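Local coordinates for molybdate-binding protein MolA (Haemophilus influenzae, PDB 3PSH) that binds molybdate and tungstate, but not sulfate or phosphate, in the periplasm and serves the MolBC ABC transporter in low-affinity molybdate import, at residues A[175-186]-A[206-214]; A[187-198]-A[214-225]. All coordinates share one frame; numbering follows the deposited sequence. Where two conformers were deposited one is given.

Both contacts draw on strand 184-188, share Val-214 and interlock along the chain, their centres about 17 Å apart. Contact 1 lies toward the outside of the fold, pairing that strand with the outermost strand 211-213 of a parallel four-stranded sheet; contact 2 lies nearer the middle of the chain, where the antiparallel pair 194-196 and 222-224 brings Tyr-196 to the molybdate. Each mixes buried with more open residues. An arginine clasping two carbonyls marks contact 1, whereas contact 2 relies on glycines, an aromatic pair and one ligand-binding hydroxyl. Asn-213 joins them: its ND2 lies 2.8 Å from Tyr-196 O, probably as a hydrogen bond.

Contact 1 of 2, residues A[175-186]-A[206-214]; sequences LGDVSADKRVRT and MEHAGAYNV
Arg-183 uses a single nitrogen, NH1, to hold two carbonyls of the facing segment: Glu-207 O at 2.9 Å and Ala-211 O, also at 2.9 Å. Both oxygens lie at the edge of the guanidinium, close to its plane, and the bond to Glu-207 O falls on a lone pair. A water carries the neighbouring NH2 to the same Glu-207 O, which also accepts from Gly-210 N. CG stands anti to the backbone N (chi1 -163°) and the chain bends at chi3, wrapping the aliphatic part past Ala-211 and Tyr-212 CB before the head turns back to the helix end. Arginine suits this place because it offers several N-H groups to carbonyls at the close of helix 201-208. That close is a Schellman motif in which Gly-210, with positive phi, is the C-prime residue.

Beyond it the strands pair in parallel. Gly-210 O receives Val-184 N at 3.1 Å, and Tyr-212 N reaches Val-184 O from one face of the carbonyl plane while Thr-186 OG1 comes from the other. Thr-186 N to Tyr-212 O and Val-214 N to Thr-186 O continue the ladder.

Packing differs on the two faces. Val-214 CG1 sits over the centre of the Arg-185 guanidinium, 3.7 Å from its CZ, and Arg-185 NH1 meets the edge of the Tyr-212 ring; Arg-185 NH2 is bonded to Trp-233 O. On the other face Thr-186 CG2 touches Met-206 CE at 3.7 Å. Farther out, Leu-175 CD1 presses on Ala-209 C at 3.4 Å.

Strand 184-188, helix 201-208 and edge strand 211-213 thus form a right-handed beta-alpha-beta crossover, characteristic of the alpha/beta lobes of periplasmic binding proteins.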
loop_
_atom_site.group_PDB
_atom_site.type_symbol
_atom_site.label_atom_id
_atom_site.label_comp_id
_atom_site.label_asym_id
_atom_site.label_seq_id
_atom_site.Cartn_x
_atom_site.Cartn_y
_atom_site.Cartn_z
ATOM N N LEU A 175 5.347 -18.421 13.759
ATOM C CA LEU A 175 4.084 -18.874 13.206
ATOM C C LEU A 175 4.328 -20.020 12.200
ATOM O O LEU A 175 3.407 -20.504 11.605
ATOM C CB LEU A 175 3.267 -17.750 12.471
ATOM C CG LEU A 175 2.976 -16.575 13.426
ATOM C CD1 LEU A 175 2.225 -15.392 12.659
ATOM C CD2 LEU A 175 2.149 -17.090 14.566
ATOM N N GLY A 176 5.557 -20.500 12.172
ATOM C CA GLY A 176 5.956 -21.643 11.294
ATOM C C GLY A 176 5.248 -22.978 11.435
ATOM O O GLY A 176 5.303 -23.801 10.471
ATOM N N ASP A 177 4.618 -23.200 12.613
ATOM C CA ASP A 177 3.767 -24.413 12.867
ATOM C C ASP A 177 2.285 -24.242 12.632
ATOM O O ASP A 177 1.482 -25.166 12.879
ATOM C CB ASP A 177 3.933 -24.861 14.316
ATOM C CG ASP A 177 3.400 -23.806 15.294
ATOM O OD1 ASP A 177 3.756 -22.627 15.150
ATOM O OD2 ASP A 177 2.675 -24.183 16.185
ATOM N N VAL A 178 1.863 -23.089 12.117
ATOM C CA VAL A 178 0.459 -22.951 11.807
ATOM C C VAL A 178 0.030 -23.667 10.523
ATOM O O VAL A 178 0.305 -23.218 9.398
ATOM C CB VAL A 178 0.041 -21.469 11.783
ATOM C CG1 VAL A 178 -1.434 -21.344 11.514
ATOM C CG2 VAL A 178 0.379 -20.845 13.143
ATOM N N SER A 179 -0.757 -24.727 10.730
ATOM C CA SER A 179 -1.167 -25.525 9.629
ATOM C C SER A 179 -2.278 -24.875 8.802
ATOM O O SER A 179 -3.000 -23.971 9.296
ATOM C CB SER A 179 -1.655 -26.911 10.071
ATOM O OG SER A 179 -2.846 -26.838 10.878
ATOM N N ALA A 180 -2.421 -25.348 7.549
ATOM C CA ALA A 180 -3.458 -24.751 6.709
ATOM C C ALA A 180 -4.837 -24.873 7.295
ATOM O O ALA A 180 -5.708 -24.028 6.979
ATOM C CB ALA A 180 -3.433 -25.287 5.220
ATOM N N ASP A 181 -5.138 -25.967 8.008
ATOM C CA ASP A 181 -6.515 -26.051 8.491
ATOM C C ASP A 181 -6.765 -25.050 9.691
ATOM O O ASP A 181 -7.928 -24.718 9.952
ATOM C CB ASP A 181 -6.836 -27.514 8.800
ATOM C CG ASP A 181 -8.210 -27.700 9.459
ATOM O OD1 ASP A 181 -9.213 -27.771 8.729
ATOM O OD2 ASP A 181 -8.256 -27.656 10.702
ATOM N N LYS A 182 -5.703 -24.576 10.327
ATOM C CA LYS A 182 -5.780 -23.675 11.506
ATOM C C LYS A 182 -5.610 -22.232 11.177
ATOM O O LYS A 182 -6.021 -21.368 11.955
ATOM C CB LYS A 182 -4.721 -24.015 12.573
ATOM C CG LYS A 182 -4.839 -25.475 13.276
ATOM C CD LYS A 182 -6.172 -25.630 14.023
ATOM C CE LYS A 182 -6.128 -26.866 15.019
ATOM N NZ LYS A 182 -5.029 -26.692 16.025
ATOM N N ARG A 183 -4.943 -21.940 10.082
ATOM C CA ARG A 183 -4.824 -20.525 9.669
ATOM C C ARG A 183 -6.153 -19.813 9.745
ATOM O O ARG A 183 -7.210 -20.318 9.263
ATOM C CB ARG A 183 -4.218 -20.585 8.243
ATOM C CG ARG A 183 -3.630 -19.400 7.676
ATOM C CD ARG A 183 -3.029 -19.854 6.254
ATOM N NE ARG A 183 -1.622 -20.321 6.364
ATOM C CZ ARG A 183 -0.598 -19.470 6.620
ATOM N NH1 ARG A 183 -0.839 -18.151 6.785
ATOM N NH2 ARG A 183 0.695 -19.863 6.757
ATOM N N VAL A 184 -6.114 -18.563 10.241
ATOM C CA VAL A 184 -7.361 -17.804 10.609
ATOM C C VAL A 184 -7.990 -17.252 9.323
ATOM O O VAL A 184 -7.279 -16.561 8.526
ATOM C CB VAL A 184 -7.022 -16.641 11.596
ATOM C CG1 VAL A 184 -8.342 -15.833 11.820
ATOM C CG2 VAL A 184 -6.452 -17.169 12.888
ATOM N N ARG A 185 -9.248 -17.621 9.027
ATOM C CA ARG A 185 -9.967 -17.134 7.797
ATOM C C ARG A 185 -10.486 -15.719 7.987
ATOM O O ARG A 185 -11.364 -15.458 8.809
ATOM C CB ARG A 185 -11.099 -18.081 7.467
ATOM C CG ARG A 185 -10.460 -19.458 7.007
ATOM C CD ARG A 185 -11.504 -20.560 6.694
ATOM N NE ARG A 185 -12.580 -20.067 5.807
ATOM C CZ ARG A 185 -12.567 -19.865 4.477
ATOM N NH1 ARG A 185 -11.456 -20.071 3.699
ATOM N NH2 ARG A 185 -13.744 -19.436 3.929
ATOM N N THR A 186 -9.975 -14.800 7.116
ATOM C CA THR A 186 -10.077 -13.388 7.344
ATOM C C THR A 186 -10.579 -12.716 6.089
ATOM O O THR A 186 -10.305 -13.267 5.004
ATOM C CB THR A 186 -8.666 -12.862 7.746
ATOM O OG1 THR A 186 -8.132 -13.591 8.884
ATOM C CG2 THR A 186 -8.667 -11.417 8.087
ATOM N N MET A 206 -1.939 -11.147 5.321
ATOM C CA MET A 206 -2.691 -12.155 6.093
ATOM C C MET A 206 -1.822 -13.426 6.211
ATOM O O MET A 206 -1.573 -13.921 7.353
ATOM C CB MET A 206 -3.976 -12.449 5.378
ATOM C CG MET A 206 -4.888 -11.206 5.465
ATOM S SD MET A 206 -6.432 -11.608 4.691
ATOM C CE MET A 206 -7.455 -10.076 4.825
ATOM N N GLU A 207 -1.170 -13.860 5.145
ATOM C CA GLU A 207 -0.379 -15.136 5.262
ATOM C C GLU A 207 0.758 -15.031 6.248
ATOM O O GLU A 207 1.044 -15.964 7.059
ATOM C CB GLU A 207 0.204 -15.488 3.889
ATOM C CG GLU A 207 -0.852 -16.049 2.983
ATOM C CD GLU A 207 -0.319 -16.226 1.512
ATOM O OE1 GLU A 207 0.921 -16.035 1.337
ATOM O OE2 GLU A 207 -1.117 -16.614 0.669
ATOM N N HIS A 208 1.462 -13.902 6.234
ATOM C CA HIS A 208 2.634 -13.722 7.089
ATOM C C HIS A 208 2.261 -13.627 8.584
ATOM O O HIS A 208 3.078 -13.842 9.439
ATOM C CB HIS A 208 3.411 -12.493 6.661
ATOM C CG HIS A 208 4.205 -12.723 5.407
ATOM N ND1 HIS A 208 5.491 -13.256 5.399
ATOM C CD2 HIS A 208 3.894 -12.445 4.109
ATOM C CE1 HIS A 208 5.925 -13.327 4.135
ATOM N NE2 HIS A 208 4.966 -12.871 3.339
ATOM N N ALA A 209 1.007 -13.276 8.848
ATOM C CA ALA A 209 0.574 -13.200 10.242
ATOM C C ALA A 209 -0.324 -14.396 10.608
ATOM O O ALA A 209 -1.156 -14.337 11.508
ATOM C CB ALA A 209 -0.159 -11.829 10.491
ATOM N N GLY A 210 -0.207 -15.499 9.851
ATOM C CA GLY A 210 -0.936 -16.746 10.301
ATOM C C GLY A 210 -2.413 -16.783 9.975
ATOM O O GLY A 210 -3.212 -17.486 10.677
ATOM N N ALA A 211 -2.803 -16.099 8.834
ATOM C CA ALA A 211 -4.148 -15.970 8.397
ATOM C C ALA A 211 -4.244 -16.216 6.937
ATOM O O ALA A 211 -3.241 -16.543 6.310
ATOM C CB ALA A 211 -4.700 -14.525 8.718
ATOM N N TYR A 212 -5.434 -16.157 6.435
ATOM C CA TYR A 212 -5.709 -16.464 5.033
ATOM C C TYR A 212 -6.836 -15.608 4.541
ATOM O O TYR A 212 -7.823 -15.467 5.235
ATOM C CB TYR A 212 -6.132 -17.927 4.903
ATOM C CG TYR A 212 -6.583 -18.187 3.511
ATOM C CD1 TYR A 212 -5.658 -17.916 2.414
ATOM C CD2 TYR A 212 -7.926 -18.579 3.236
ATOM C CE1 TYR A 212 -6.037 -18.086 1.048
ATOM C CE2 TYR A 212 -8.359 -18.681 1.837
ATOM C CZ TYR A 212 -7.378 -18.426 0.777
ATOM O OH TYR A 212 -7.839 -18.573 -0.517
ATOM N N ASN A 213 -6.711 -15.044 3.334
ATOM C CA ASN A 213 -7.701 -14.159 2.743
ATOM C C ASN A 213 -8.801 -15.022 2.115
ATOM O O ASN A 213 -8.561 -15.579 1.013
ATOM C CB ASN A 213 -7.019 -13.226 1.668
ATOM C CG ASN A 213 -8.017 -12.356 0.968
ATOM O OD1 ASN A 213 -9.207 -12.401 1.247
ATOM N ND2 ASN A 213 -7.527 -11.444 0.094
ATOM N N VAL A 214 -10.013 -15.103 2.732
ATOM C CA VAL A 214 -11.053 -16.021 2.193
ATOM C C VAL A 214 -11.441 -15.761 0.717
ATOM O O VAL A 214 -11.824 -16.709 0.024
ATOM C CB VAL A 214 -12.313 -16.006 3.083
ATOM C CG1 VAL A 214 -11.876 -16.281 4.492
ATOM C CG2 VAL A 214 -12.987 -14.640 3.069
HETATM O O HOH W 1 2.982 -18.276 6.539
#

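Contact 2 of 2, residues A[187-198]-A[214-225]. With MOO (molybdate ion), chain B.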
loop_
_atom_site.group_PDB
_atom_site.type_symbol
_atom_site.label_atom_id
_atom_site.label_comp_id
_atom_site.label_asym_id
_atom_site.label_seq_id
_atom_site.Cartn_x
_atom_site.Cartn_y
_atom_site.Cartn_z
ATOM N N TYR A 187 -11.289 -11.596 6.257
ATOM C CA TYR A 187 -11.875 -10.942 5.099
ATOM C C TYR A 187 -11.601 -9.465 5.227
ATOM O O TYR A 187 -11.833 -8.884 6.293
ATOM C CB TYR A 187 -13.397 -11.164 5.158
ATOM C CG TYR A 187 -14.147 -10.443 4.027
ATOM C CD1 TYR A 187 -14.172 -10.999 2.714
ATOM C CD2 TYR A 187 -14.852 -9.256 4.272
ATOM C CE1 TYR A 187 -14.866 -10.333 1.661
ATOM C CE2 TYR A 187 -15.556 -8.580 3.172
ATOM C CZ TYR A 187 -15.551 -9.168 1.911
ATOM O OH TYR A 187 -16.198 -8.412 0.968
ATOM N N MET A 188 -11.204 -8.864 4.095
ATOM C CA MET A 188 -10.976 -7.434 4.043
ATOM C C MET A 188 -12.230 -6.727 3.465
ATOM O O MET A 188 -12.522 -6.862 2.308
ATOM C CB MET A 188 -9.675 -7.194 3.217
ATOM C CG MET A 188 -9.436 -5.783 2.925
ATOM S SD MET A 188 -9.371 -4.669 4.348
ATOM C CE MET A 188 -8.100 -5.273 5.133
ATOM N N ALA A 189 -12.892 -5.950 4.272
ATOM C CA ALA A 189 -14.139 -5.261 3.802
ATOM C C ALA A 189 -13.822 -3.774 3.496
ATOM O O ALA A 189 -13.500 -2.997 4.375
ATOM C CB ALA A 189 -15.226 -5.368 4.939
ATOM N N ASN A 190 -13.799 -3.451 2.203
ATOM C CA ASN A 190 -13.684 -2.087 1.683
ATOM C C ASN A 190 -15.092 -1.526 1.409
ATOM O O ASN A 190 -16.081 -2.294 1.434
ATOM C CB ASN A 190 -12.789 -2.063 0.428
ATOM C CG ASN A 190 -11.347 -1.877 0.774
ATOM O OD1 ASN A 190 -10.794 -2.600 1.577
ATOM N ND2 ASN A 190 -10.719 -0.852 0.174
ATOM N N PRO A 191 -15.205 -0.209 1.192
ATOM C CA PRO A 191 -16.524 0.452 0.972
ATOM C C PRO A 191 -17.301 -0.202 -0.130
ATOM O O PRO A 191 -16.759 -0.882 -1.053
ATOM C CB PRO A 191 -16.124 1.886 0.590
ATOM C CG PRO A 191 -14.925 2.106 1.431
ATOM C CD PRO A 191 -14.132 0.785 1.248
ATOM N N ASP A 192 -18.627 -0.140 0.006
ATOM C CA ASP A 192 -19.472 -0.641 -1.090
ATOM C C ASP A 192 -19.237 -2.104 -1.569
ATOM O O ASP A 192 -19.087 -2.306 -2.770
ATOM C CB ASP A 192 -19.370 0.361 -2.258
ATOM C CG ASP A 192 -19.815 1.736 -1.829
ATOM O OD1 ASP A 192 -20.902 1.824 -1.207
ATOM O OD2 ASP A 192 -19.059 2.713 -2.040
ATOM N N LEU A 193 -19.121 -3.063 -0.635
ATOM C CA LEU A 193 -18.866 -4.500 -0.876
ATOM C C LEU A 193 -17.628 -4.764 -1.760
ATOM O O LEU A 193 -17.562 -5.739 -2.500
ATOM C CB LEU A 193 -20.086 -5.288 -1.355
ATOM C CG LEU A 193 -20.887 -5.916 -0.184
ATOM C CD1 LEU A 193 -22.305 -6.094 -0.838
ATOM C CD2 LEU A 193 -20.286 -7.242 0.199
ATOM N N GLY A 194 -16.651 -3.898 -1.605
ATOM C CA GLY A 194 -15.361 -4.079 -2.347
ATOM C C GLY A 194 -14.463 -5.016 -1.496
ATOM O O GLY A 194 -14.477 -4.964 -0.253
ATOM N N THR A 195 -13.689 -5.867 -2.162
ATOM C CA THR A 195 -12.646 -6.642 -1.390
ATOM C C THR A 195 -11.470 -6.862 -2.277
ATOM O O THR A 195 -11.513 -6.496 -3.508
ATOM C CB THR A 195 -13.221 -7.964 -0.810
ATOM O OG1 THR A 195 -12.287 -8.465 0.145
ATOM C CG2 THR A 195 -13.283 -9.068 -1.890
ATOM N N TYR A 196 -10.429 -7.471 -1.748
ATOM C CA TYR A 196 -9.270 -7.864 -2.607
ATOM C C TYR A 196 -9.174 -9.337 -2.672
ATOM O O TYR A 196 -9.216 -10.082 -1.644
ATOM C CB TYR A 196 -7.935 -7.394 -2.015
ATOM C CG TYR A 196 -7.846 -5.887 -1.852
ATOM C CD1 TYR A 196 -7.033 -5.059 -2.695
ATOM C CD2 TYR A 196 -8.515 -5.210 -0.776
ATOM C CE1 TYR A 196 -6.894 -3.614 -2.430
ATOM C CE2 TYR A 196 -8.436 -3.825 -0.612
ATOM C CZ TYR A 196 -7.668 -2.983 -1.439
ATOM O OH TYR A 196 -7.537 -1.652 -1.166
ATOM N N GLY A 197 -8.969 -9.823 -3.864
ATOM C CA GLY A 197 -8.797 -11.190 -4.031
ATOM C C GLY A 197 -7.314 -11.533 -4.328
ATOM O O GLY A 197 -6.396 -10.899 -3.800
ATOM N N SER A 198 -7.038 -12.466 -5.255
ATOM C CA SER A 198 -5.677 -12.881 -5.585
ATOM C C SER A 198 -4.838 -11.741 -6.263
ATOM O O SER A 198 -5.431 -10.754 -6.792
ATOM C CB SER A 198 -5.627 -14.158 -6.500
ATOM O OG SER A 198 -6.269 -13.773 -7.755
ATOM N N VAL A 214 -10.013 -15.103 2.732
ATOM C CA VAL A 214 -11.053 -16.021 2.193
ATOM C C VAL A 214 -11.441 -15.761 0.717
ATOM O O VAL A 214 -11.824 -16.709 0.024
ATOM C CB VAL A 214 -12.313 -16.006 3.083
ATOM C CG1 VAL A 214 -11.876 -16.281 4.492
ATOM C CG2 VAL A 214 -12.987 -14.640 3.069
ATOM N N ALA A 215 -11.293 -14.512 0.260
ATOM C CA ALA A 215 -11.732 -14.092 -1.113
ATOM C C ALA A 215 -10.706 -14.519 -2.185
ATOM O O ALA A 215 -11.074 -14.573 -3.378
ATOM C CB ALA A 215 -11.856 -12.628 -1.176
ATOM N N ALA A 216 -9.459 -14.814 -1.796
ATOM C CA ALA A 216 -8.358 -14.894 -2.782
ATOM C C ALA A 216 -8.347 -16.111 -3.710
ATOM O O ALA A 216 -7.642 -16.121 -4.759
ATOM C CB ALA A 216 -7.055 -14.808 -2.066
ATOM N N ALA A 217 -9.032 -17.179 -3.317
ATOM C CA ALA A 217 -9.224 -18.340 -4.199
ATOM C C ALA A 217 -10.168 -18.166 -5.403
ATOM O O ALA A 217 -10.086 -18.987 -6.370
ATOM C CB ALA A 217 -9.699 -19.503 -3.374
ATOM N N THR A 218 -11.106 -17.206 -5.330
ATOM C CA THR A 218 -12.243 -17.089 -6.286
ATOM C C THR A 218 -12.352 -15.658 -6.914
ATOM O O THR A 218 -12.913 -15.494 -7.988
ATOM C CB THR A 218 -13.657 -17.609 -5.733
ATOM O OG1 THR A 218 -14.162 -16.733 -4.723
ATOM C CG2 THR A 218 -13.631 -19.056 -5.143
ATOM N N ILE A 219 -11.750 -14.674 -6.244
ATOM C CA ILE A 219 -11.708 -13.292 -6.721
ATOM C C ILE A 219 -10.335 -12.930 -7.175
ATOM O O ILE A 219 -9.331 -13.247 -6.580
ATOM C CB ILE A 219 -12.242 -12.255 -5.636
ATOM C CG1 ILE A 219 -13.595 -12.678 -5.027
ATOM C CG2 ILE A 219 -12.456 -10.845 -6.277
ATOM C CD1 ILE A 219 -14.737 -12.900 -6.085
ATOM N N LYS A 220 -10.297 -12.208 -8.306
ATOM C CA LYS A 220 -9.032 -11.682 -8.818
ATOM C C LYS A 220 -8.878 -10.193 -8.542
ATOM O O LYS A 220 -9.640 -9.342 -9.073
ATOM C CB LYS A 220 -9.002 -11.948 -10.334
ATOM C CG LYS A 220 -7.609 -11.645 -10.959
ATOM C CD LYS A 220 -7.826 -11.483 -12.521
ATOM C CE LYS A 220 -6.442 -11.375 -13.175
ATOM N NZ LYS A 220 -6.438 -11.485 -14.639
ATOM N N GLY A 221 -7.885 -9.874 -7.683
ATOM C CA GLY A 221 -7.612 -8.478 -7.381
ATOM C C GLY A 221 -8.780 -7.727 -6.805
ATOM O O GLY A 221 -9.534 -8.252 -5.941
ATOM N N PHE A 222 -8.894 -6.444 -7.104
ATOM C CA PHE A 222 -9.790 -5.638 -6.310
ATOM C C PHE A 222 -11.143 -5.655 -7.020
ATOM O O PHE A 222 -11.270 -5.255 -8.195
ATOM C CB PHE A 222 -9.273 -4.204 -6.088
ATOM C CG PHE A 222 -10.270 -3.359 -5.275
ATOM C CD1 PHE A 222 -10.413 -3.532 -3.877
ATOM C CD2 PHE A 222 -11.255 -2.595 -5.978
ATOM C CE1 PHE A 222 -11.383 -2.871 -3.167
ATOM C CE2 PHE A 222 -12.232 -1.925 -5.265
ATOM C CZ PHE A 222 -12.309 -2.056 -3.866
ATOM N N LYS A 223 -12.190 -6.190 -6.355
ATOM C CA LYS A 223 -13.511 -6.336 -7.015
ATOM C C LYS A 223 -14.667 -6.032 -6.075
ATOM O O LYS A 223 -14.491 -6.182 -4.845
ATOM C CB LYS A 223 -13.729 -7.744 -7.595
ATOM C CG LYS A 223 -12.770 -8.138 -8.736
ATOM C CD LYS A 223 -13.044 -7.344 -10.007
ATOM C CE LYS A 223 -11.853 -7.495 -10.989
ATOM N NZ LYS A 223 -11.323 -8.856 -11.330
ATOM N N GLN A 224 -15.829 -5.650 -6.630
ATOM C CA GLN A 224 -17.088 -5.648 -5.864
ATOM C C GLN A 224 -17.651 -7.047 -5.868
ATOM O O GLN A 224 -17.717 -7.701 -6.942
ATOM C CB GLN A 224 -18.143 -4.720 -6.505
ATOM C CG GLN A 224 -19.408 -4.547 -5.597
ATOM C CD GLN A 224 -20.376 -3.454 -6.049
ATOM O OE1 GLN A 224 -20.865 -3.491 -7.180
ATOM N NE2 GLN A 224 -20.662 -2.494 -5.162
ATOM N N VAL A 225 -17.995 -7.534 -4.667
ATOM C CA VAL A 225 -18.549 -8.891 -4.515
ATOM C C VAL A 225 -19.993 -8.724 -4.040
ATOM O O VAL A 225 -20.435 -7.591 -3.724
ATOM C CB VAL A 225 -17.639 -9.716 -3.548
ATOM C CG1 VAL A 225 -16.136 -9.668 -4.132
ATOM C CG2 VAL A 225 -17.600 -9.156 -2.150
HETATM MO MO MOO B . -4.257 0.079 -2.911
HETATM O O1 MOO B . -5.267 -0.954 -2.030
HETATM O O2 MOO B . -4.531 -0.066 -4.605
HETATM O O3 MOO B . -2.631 -0.323 -2.616
HETATM O O4 MOO B . -4.457 1.628 -2.242
#
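Phe-222 turns the edge of its ring to the face of Tyr-196: CD1 stands over the middle of the tyrosine ring, 3.7 Å from CZ, in a T-shaped pair with planes at 65° and centroids 4.9 Å apart. The two residues sit directly across from each other as a non-hydrogen-bonded antiparallel pair, and directly paired residues share a face of the sheet. Phe-222 has CG anti to its backbone N (chi1 178°), which lays its ring across the neighbouring strand toward Gly-194 and brings CZ within 4.0 Å of Gly-194 CA. Glycine fits there because a side chain would collide with that ring. Asn-190 CB meets the ring's edge, while Asn-190 ND2 bonds to Gln-241 OE1.

Thr-195 faces the other way. Its CG2 lies 3.7 Å from Val-225 CG1 and also touches Ala-215 CB, and its OG1 donates to Met-188 O along a lone pair, tying this small sheet to strand 184-188. Val-225 CG2 in turn nears Tyr-187 OH at 3.5 Å.

Backbone bonds fasten the strands, Thr-195 and Lys-223 each donating to the other. Gly-197 N bonds to Gly-221 O at 2.7 Å, where the two backbones come so close that there is no room for a side chain on Gly-197 beside Ile-219 O. At the far end Gln-224 NE2 donates to Asp-192 O at 2.9 Å, from above the carbonyl plane.

Tyr-196 OH donates a hydrogen bond to molybdate O1 at 2.5 Å and also accepts from Gln-241 NE2. Phe-222 covers one ring face, which probably limits how far the phenol can tilt. Held between Gln-241 NE2 and the anion, the hydroxyl is probably polarised, while Arg-243 NH1 bonds the molybdate itself.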